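Local structure of Exo-beta-1,4-mannosidase (Rhizomucor miehei, 4LYP) at residues 133-138 / 145-150; 374-379 / 434-439. The protein probably hydrolyses beta-1,4-linked mannosides from their non-reducing ends, as a family 5 glycoside hydrolase with transglycosylation activity. All coordinates share one frame; numbering follows the deposited sequence.

Contact 1: 133-138 / 145-150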
# COMPACT_ATOMS: atom_id res chain seq x y z
N TYR A 133 5.53 -14.16 -9.84
CA TYR A 133 4.47 -14.13 -10.83
C TYR A 133 3.73 -12.79 -10.84
O TYR A 133 3.38 -12.29 -11.91
CB TYR A 133 3.44 -15.26 -10.61
CG TYR A 133 3.82 -16.56 -11.23
CD1 TYR A 133 3.64 -16.77 -12.56
CD2 TYR A 133 4.47 -17.55 -10.47
CE1 TYR A 133 4.02 -18.00 -13.15
CE2 TYR A 133 4.86 -18.76 -11.04
CZ TYR A 133 4.65 -18.97 -12.37
OH TYR A 133 5.00 -20.15 -12.96
N LEU A 134 3.51 -12.20 -9.66
CA LEU A 134 2.93 -10.86 -9.61
C LEU A 134 3.72 -9.87 -10.44
O LEU A 134 3.19 -9.17 -11.30
CB LEU A 134 2.79 -10.45 -8.14
CG LEU A 134 2.33 -8.97 -7.94
CD1 LEU A 134 0.94 -8.76 -8.52
CD2 LEU A 134 2.35 -8.69 -6.46
N LEU A 135 5.04 -9.87 -10.23
CA LEU A 135 5.88 -8.91 -10.89
C LEU A 135 6.00 -9.21 -12.38
O LEU A 135 6.09 -8.28 -13.18
CB LEU A 135 7.27 -8.86 -10.25
CG LEU A 135 7.28 -8.18 -8.87
CD1 LEU A 135 8.61 -8.38 -8.14
CD2 LEU A 135 7.00 -6.68 -9.01
N ASP A 136 5.98 -10.50 -12.78
CA ASP A 136 6.03 -10.83 -14.17
C ASP A 136 4.74 -10.41 -14.89
O ASP A 136 4.80 -9.91 -16.03
CB ASP A 136 6.29 -12.33 -14.38
CG ASP A 136 6.41 -12.63 -15.85
OD1 ASP A 136 7.40 -12.20 -16.44
OD2 ASP A 136 5.48 -13.26 -16.40
N THR A 137 3.59 -10.58 -14.23
CA THR A 137 2.32 -10.21 -14.83
C THR A 137 2.22 -8.70 -14.94
O THR A 137 1.76 -8.16 -15.95
CB THR A 137 1.15 -10.80 -14.04
OG1 THR A 137 1.37 -12.22 -13.85
CG2 THR A 137 -0.17 -10.57 -14.70
N MET A 138 2.67 -7.99 -13.91
CA MET A 138 2.74 -6.50 -13.96
C MET A 138 3.59 -6.08 -15.16
O MET A 138 3.23 -5.15 -15.88
CB MET A 138 3.30 -5.98 -12.67
CG MET A 138 2.27 -6.08 -11.55
SD MET A 138 2.92 -5.52 -9.96
CE MET A 138 3.04 -3.78 -10.34
N ALA A 145 5.69 -1.34 -9.76
CA ALA A 145 5.38 -1.79 -8.43
C ALA A 145 6.04 -0.89 -7.38
O ALA A 145 7.23 -0.58 -7.44
CB ALA A 145 5.87 -3.21 -8.20
N VAL A 146 5.27 -0.57 -6.35
CA VAL A 146 5.81 -0.03 -5.09
C VAL A 146 5.89 -1.24 -4.14
O VAL A 146 4.85 -1.86 -3.83
CB VAL A 146 4.93 1.10 -4.50
CG1 VAL A 146 5.41 1.50 -3.14
CG2 VAL A 146 4.92 2.28 -5.48
N MET A 147 7.12 -1.60 -3.76
CA MET A 147 7.37 -2.86 -3.03
C MET A 147 7.45 -2.57 -1.52
O MET A 147 8.50 -2.12 -1.05
CB MET A 147 8.66 -3.46 -3.48
CG MET A 147 8.66 -3.94 -4.96
SD MET A 147 7.75 -5.47 -5.18
CE MET A 147 9.03 -6.62 -4.68
N THR A 148 6.36 -2.77 -0.81
CA THR A 148 6.31 -2.48 0.64
C THR A 148 7.04 -3.61 1.38
O THR A 148 6.66 -4.79 1.26
CB THR A 148 4.90 -2.32 1.12
OG1 THR A 148 4.24 -1.32 0.28
CG2 THR A 148 4.82 -1.86 2.56
N LEU A 149 8.12 -3.27 2.09
CA LEU A 149 9.02 -4.29 2.67
C LEU A 149 8.65 -4.71 4.08
O LEU A 149 9.28 -5.66 4.62
CB LEU A 149 10.45 -3.78 2.61
CG LEU A 149 11.04 -3.70 1.21
CD1 LEU A 149 12.22 -2.72 1.21
CD2 LEU A 149 11.48 -5.10 0.80
N GLY A 150 7.70 -4.04 4.70
CA GLY A 150 7.29 -4.37 6.08
C GLY A 150 6.03 -3.66 6.41
O GLY A 150 5.44 -3.01 5.52

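Contact 2: 374-379 / 434-439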
# COMPACT_ATOMS: atom_id res chain seq x y z
N GLN A 374 -9.65 16.69 -8.00
CA GLN A 374 -8.70 17.59 -7.38
C GLN A 374 -7.27 17.16 -7.73
O GLN A 374 -6.40 18.02 -7.97
CB GLN A 374 -8.94 17.65 -5.86
CG GLN A 374 -8.07 18.70 -5.22
CD GLN A 374 -8.35 18.81 -3.73
OE1 GLN A 374 -9.20 18.09 -3.19
NE2 GLN A 374 -7.64 19.69 -3.02
N ILE A 375 -6.99 15.86 -7.65
CA ILE A 375 -5.67 15.38 -7.99
C ILE A 375 -5.31 15.72 -9.44
O ILE A 375 -4.18 16.14 -9.74
CB ILE A 375 -5.51 13.89 -7.71
CG1 ILE A 375 -5.56 13.62 -6.21
CG2 ILE A 375 -4.18 13.37 -8.29
CD1 ILE A 375 -5.80 12.16 -5.87
N VAL A 376 -6.26 15.57 -10.36
CA VAL A 376 -5.97 15.90 -11.76
C VAL A 376 -5.59 17.39 -11.84
O VAL A 376 -4.64 17.73 -12.58
CB VAL A 376 -7.23 15.57 -12.67
CG1 VAL A 376 -7.06 16.17 -14.04
CG2 VAL A 376 -7.33 14.03 -12.75
N SER A 377 -6.31 18.26 -11.16
CA SER A 377 -6.03 19.68 -11.22
C SER A 377 -4.67 19.98 -10.59
O SER A 377 -3.80 20.70 -11.15
CB SER A 377 -7.18 20.44 -10.50
OG SER A 377 -6.89 21.81 -10.59
N LEU A 378 -4.35 19.38 -9.41
CA LEU A 378 -3.04 19.57 -8.77
C LEU A 378 -1.89 19.01 -9.65
O LEU A 378 -0.80 19.61 -9.75
CB LEU A 378 -2.94 18.94 -7.39
CG LEU A 378 -3.87 19.63 -6.34
CD1 LEU A 378 -4.04 18.69 -5.16
CD2 LEU A 378 -3.17 20.90 -5.89
N ALA A 379 -2.11 17.86 -10.27
CA ALA A 379 -1.09 17.27 -11.13
C ALA A 379 -0.79 18.13 -12.35
O ALA A 379 0.31 18.15 -12.84
CB ALA A 379 -1.60 15.90 -11.60
N LYS A 434 -11.55 4.43 -13.88
CA LYS A 434 -11.11 4.39 -15.28
C LYS A 434 -11.06 5.80 -15.85
O LYS A 434 -10.05 6.15 -16.52
CB LYS A 434 -12.05 3.47 -16.06
CG LYS A 434 -11.67 3.34 -17.53
CD LYS A 434 -12.67 2.45 -18.28
CE LYS A 434 -12.27 2.32 -19.80
NZ LYS A 434 -13.25 1.39 -20.41
N ASP A 435 -12.07 6.60 -15.58
CA ASP A 435 -12.08 7.94 -16.11
C ASP A 435 -11.00 8.81 -15.51
O ASP A 435 -10.34 9.59 -16.20
CB ASP A 435 -13.49 8.52 -15.91
CG ASP A 435 -14.59 7.82 -16.93
OD1 ASP A 435 -14.18 7.05 -17.85
OD2 ASP A 435 -15.76 8.04 -16.75
N TYR A 436 -10.73 8.65 -14.20
CA TYR A 436 -9.63 9.32 -13.57
C TYR A 436 -8.28 8.99 -14.19
O TYR A 436 -7.47 9.85 -14.50
CB TYR A 436 -9.58 8.99 -12.06
CG TYR A 436 -8.23 9.32 -11.40
CD1 TYR A 436 -7.81 10.63 -11.24
CD2 TYR A 436 -7.48 8.30 -10.87
CE1 TYR A 436 -6.68 10.90 -10.53
CE2 TYR A 436 -6.33 8.56 -10.19
CZ TYR A 436 -5.96 9.89 -9.97
OH TYR A 436 -4.81 10.18 -9.22
N ASN A 437 -8.06 7.68 -14.39
CA ASN A 437 -6.80 7.27 -14.97
C ASN A 437 -6.64 7.85 -16.37
O ASN A 437 -5.53 8.27 -16.74
CB ASN A 437 -6.69 5.75 -14.94
CG ASN A 437 -6.51 5.21 -13.53
OD1 ASN A 437 -5.95 5.85 -12.66
ND2 ASN A 437 -6.96 3.96 -13.32
N ALA A 438 -7.73 7.86 -17.16
CA ALA A 438 -7.67 8.51 -18.49
C ALA A 438 -7.34 10.00 -18.33
O ALA A 438 -6.50 10.52 -19.11
CB ALA A 438 -8.97 8.28 -19.21
N ASN A 439 -7.95 10.68 -17.37
CA ASN A 439 -7.69 12.08 -17.18
C ASN A 439 -6.23 12.35 -16.75
O ASN A 439 -5.59 13.30 -17.22
CB ASN A 439 -8.63 12.66 -16.14
CG ASN A 439 -10.06 12.75 -16.59
OD1 ASN A 439 -10.35 12.72 -17.81
ND2 ASN A 439 -10.98 12.79 -15.60

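Contact 1: 133-138 / 145-150
Both Leu135 and Met147 set CG beside the backbone N (chi1 -72° and -66°), and the bends of the methionine at chi2 and chi3 then bring its sulfur and terminal methyl round to the leucine, which runs outward from its helix with its two methyls in front. The two side chains approach tip to tip: Leu135 CD1 lies 3.9 Å from Met147 CE, and the other branch, Leu135 CD2, has Met147 SD at 4.1 Å. That second methyl also rests on the strand's first residue in the contact, with Leu135 CD2 3.7 Å from Ala145 CB.

Met138, three residues on from Leu135 and so about a turn along the helix, reaches the same alanine by another route. Its chain is extended as far as SD and then bends at chi3, which turns the methyl onto the strand, 3.6 Å from Met138 CE to Ala145 CB. The small alanine methyl thus receives a leucine branch and a methionine end, and nothing polar crosses between the segments.

Helix 125-140 leads by a short turn into strand 144-148, one of the parallel strands of a TIM barrel, and this is the helix packing back on the strand that follows it, their local directions 163° apart. Strands 95-99 and 230-234 flank strand 144-148, and each adds to the apolar layer: Leu96 touches Met138, while Val98 and Ile230 touch Met147.

On the helix, Thr137 OG1 hydrogen-bonds to Tyr133 O at 2.8 Å, from above the carbonyl plane, whereas the helical Thr137 N reaches that oxygen from the opposite face. Two donors grip this one carbonyl oxygen, and the threonine hydroxyl spends its proton inside its own helix.

Contact 2: 374-379 / 434-439
Val376 presents one methyl to the rim of the Tyr436 ring, the two side chains running past each other in opposite directions. Val376 CG2 lies near the ring plane, 3.8 Å from Tyr436 CD1 and 3.9 Å from Tyr436 CE1, so the valine packs against an edge of the ring and does not cover a face. Ile375 continues along the same edge toward the phenol end, but its side chain crosses that of Tyr436 obliquely. Here the branch methyl does most of the touching: Ile375 CG2 is 3.4 Å from Tyr436 OH, and Ile375 CD1 stands at 4.0 Å from the same oxygen.

The tyrosine reaches this far because CG is anti to its backbone N (chi1 163°), which swings the ring out from helix 429-448 and across the groove to its neighbour. Helices 362-380 and 429-448 belong to the outer layer of the TIM barrel, on either side of strand 386-394 in the sequence, and here their local axes run nearly parallel, 7° apart at a closest approach of 10.3 Å. The phenol oxygen is not left among methyls alone, since it hydrogen-bonds to Ser387 OG on that intervening strand, while Phe372 of the first helix stacks with the ring.

A turn farther along the second helix, Asn439 meets Val376 at about a right angle. It offers its aliphatic part, Asn439 CB lying 3.9 Å from Val376 CG2, the same methyl that lies at the ring edge.

How the contacts relate
Contacts 1 and 2 lie in series along the chain and belong to one barrel: contact 1 joins an outer helix to a strand of the wall, contact 2 joins two outer helices. Their centres are 24 Å apart and their nearest atoms about 13 Å. Contact 1 is wholly buried, contact 2 only partly so. A guanidine lies with Trp153, Glu238, Trp293, Asn296 and Glu416; Trp153 comes shortly after segment 145-150, on the loop following strand 144-148, and with Glu238 after strand 230-234, as in other family 5 enzymes, this pocket is probably the active-site cleft. A second guanidine sits with Arg382 and Ser385, just after helix 362-380, about 10 Å from the side chain of Ile375.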